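Local coordinates for Pro-Pro endopeptidase (PDB 6FPC), which cuts peptide bonds between two proline residues as a secreted zinc metalloprotease, preferring a PLP-PVP motif in a surface protein that may serve bacterial adhesion, at residues A[10-15]-A[45-50]. Sequence-based numbering, arbitrary orientation.
Sequences LVVLPS and GVKIKL
Val-11 and Val-12 pair in parallel with Ile-48 and Lys-49. Ile-48 bonds to the residues flanking Val-11: its N donates to Leu-10 O at 2.9 Å, nearly straight (170° at the hydrogen), and its O accepts from Val-12 N at 2.8 Å. Val-12 likewise bonds to the residues flanking Lys-49, since Leu-50 N reaches Val-12 O at 3.2 Å, a longer and more bent bond. Past this point the 10-15 segment leaves the strand. A water continues the ladder by donating to both Val-12 O and Leu-50 O. Pro-14 lays the CG-CD edge of its ring against Leu-50 O, with CD 3.2 Å from that oxygen.

Apolar contacts line the face of Val-11 and Ile-48. Leu-10 lies beside it, at the end of helix 7-10. With CG anti to the backbone N (chi1 -178°), its branch lies toward the 45-50 segment, and CD2 meets Ile-48 CD1 at 3.7 Å. Its CD1 makes a methyl-to-carbonyl contact with Val-46 O. Leu-50 CD1 touches two methyls at once, Val-11 CG1 and Leu-13 CD2, each at 3.8 Å. Helix 20-30 packs on this group through Ala-23, Met-26 and Leu-30.

On the other face, Val-12 CG2 rests on Lys-47, 3.7 Å from CD. The CB-to-CE chain runs past the methyl, and the bend at chi2 (-60°) turns CD back toward Leu-10 O. Lys-49 touches Val-12 CB with CG alone; its extended chain leads away to a salt bridge with Glu-60.

Strand 11-12 is an edge strand of the small mixed sheet, and strand 47-51 joins it to strand 89-93. Helices 20-30 and 35-43 link the paired strands, making a parallel beta-alpha-beta connection in the ATLF-like metalloprotease domain.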
# COMPACT_ATOMS: atom_id res chain seq x y z
N LEU A 10 4.15 -13.60 8.19
CA LEU A 10 3.34 -12.80 7.27
C LEU A 10 4.13 -12.38 6.02
O LEU A 10 3.58 -12.40 4.90
CB LEU A 10 2.77 -11.57 8.01
CG LEU A 10 1.85 -10.60 7.26
CD1 LEU A 10 0.49 -11.23 6.94
CD2 LEU A 10 1.58 -9.36 8.08
N VAL A 11 5.41 -11.99 6.20
CA VAL A 11 6.27 -11.58 5.09
C VAL A 11 6.92 -12.82 4.49
O VAL A 11 7.61 -13.55 5.20
CB VAL A 11 7.31 -10.49 5.46
CG1 VAL A 11 8.30 -10.22 4.30
CG2 VAL A 11 6.60 -9.20 5.87
N VAL A 12 6.67 -13.06 3.20
CA VAL A 12 7.25 -14.21 2.50
C VAL A 12 8.37 -13.70 1.57
O VAL A 12 8.09 -12.95 0.63
CB VAL A 12 6.19 -15.09 1.79
CG1 VAL A 12 6.84 -16.27 1.06
CG2 VAL A 12 5.16 -15.61 2.80
N LEU A 13 9.62 -14.05 1.87
CA LEU A 13 10.79 -13.65 1.09
C LEU A 13 10.98 -14.67 -0.05
O LEU A 13 10.48 -15.79 0.08
CB LEU A 13 12.05 -13.54 1.99
CG LEU A 13 12.00 -12.49 3.12
CD1 LEU A 13 13.22 -12.54 3.96
CD2 LEU A 13 11.80 -11.07 2.58
N PRO A 14 11.66 -14.32 -1.18
CA PRO A 14 11.80 -15.30 -2.27
C PRO A 14 12.62 -16.53 -1.89
O PRO A 14 13.59 -16.43 -1.13
CB PRO A 14 12.50 -14.50 -3.38
CG PRO A 14 12.26 -13.06 -3.05
CD PRO A 14 12.26 -13.02 -1.55
N SER A 15 12.22 -17.69 -2.45
CA SER A 15 12.90 -18.98 -2.22
C SER A 15 14.21 -19.02 -3.00
O SER A 15 15.13 -19.76 -2.63
CB SER A 15 11.99 -20.14 -2.61
OG SER A 15 11.66 -20.10 -3.99
N GLY A 45 -5.46 -15.12 5.75
CA GLY A 45 -4.69 -15.80 4.72
C GLY A 45 -3.88 -14.84 3.86
O GLY A 45 -3.44 -15.22 2.78
N VAL A 46 -3.69 -13.60 4.33
CA VAL A 46 -2.90 -12.60 3.61
C VAL A 46 -1.43 -12.93 3.79
O VAL A 46 -1.03 -13.34 4.87
CB VAL A 46 -3.20 -11.11 4.01
CG1 VAL A 46 -2.21 -10.13 3.34
CG2 VAL A 46 -4.62 -10.72 3.64
N LYS A 47 -0.66 -12.79 2.71
CA LYS A 47 0.79 -12.91 2.72
C LYS A 47 1.35 -11.67 2.06
O LYS A 47 0.77 -11.17 1.10
CB LYS A 47 1.29 -14.20 2.03
CG LYS A 47 1.06 -15.51 2.83
CD LYS A 47 1.73 -15.55 4.21
CE LYS A 47 1.79 -16.95 4.81
NZ LYS A 47 0.44 -17.60 4.88
N ILE A 48 2.41 -11.12 2.62
CA ILE A 48 3.10 -9.97 2.04
C ILE A 48 4.34 -10.56 1.38
O ILE A 48 5.31 -10.92 2.06
CB ILE A 48 3.45 -8.84 3.04
CG1 ILE A 48 2.20 -8.28 3.73
CG2 ILE A 48 4.29 -7.73 2.34
CD1 ILE A 48 2.52 -7.50 5.01
N LYS A 49 4.30 -10.68 0.06
CA LYS A 49 5.40 -11.27 -0.70
C LYS A 49 6.31 -10.19 -1.28
O LYS A 49 5.86 -9.38 -2.10
CB LYS A 49 4.87 -12.20 -1.80
CG LYS A 49 4.19 -13.44 -1.23
CD LYS A 49 3.82 -14.45 -2.29
CE LYS A 49 3.07 -15.62 -1.69
NZ LYS A 49 2.66 -16.59 -2.72
N LEU A 50 7.58 -10.17 -0.85
CA LEU A 50 8.57 -9.23 -1.37
C LEU A 50 9.27 -10.00 -2.47
O LEU A 50 9.76 -11.11 -2.23
CB LEU A 50 9.55 -8.79 -0.27
CG LEU A 50 8.94 -8.21 1.01
CD1 LEU A 50 10.01 -7.79 1.98
CD2 LEU A 50 7.92 -7.08 0.72
O HOH W 1 8.30 -13.39 -2.09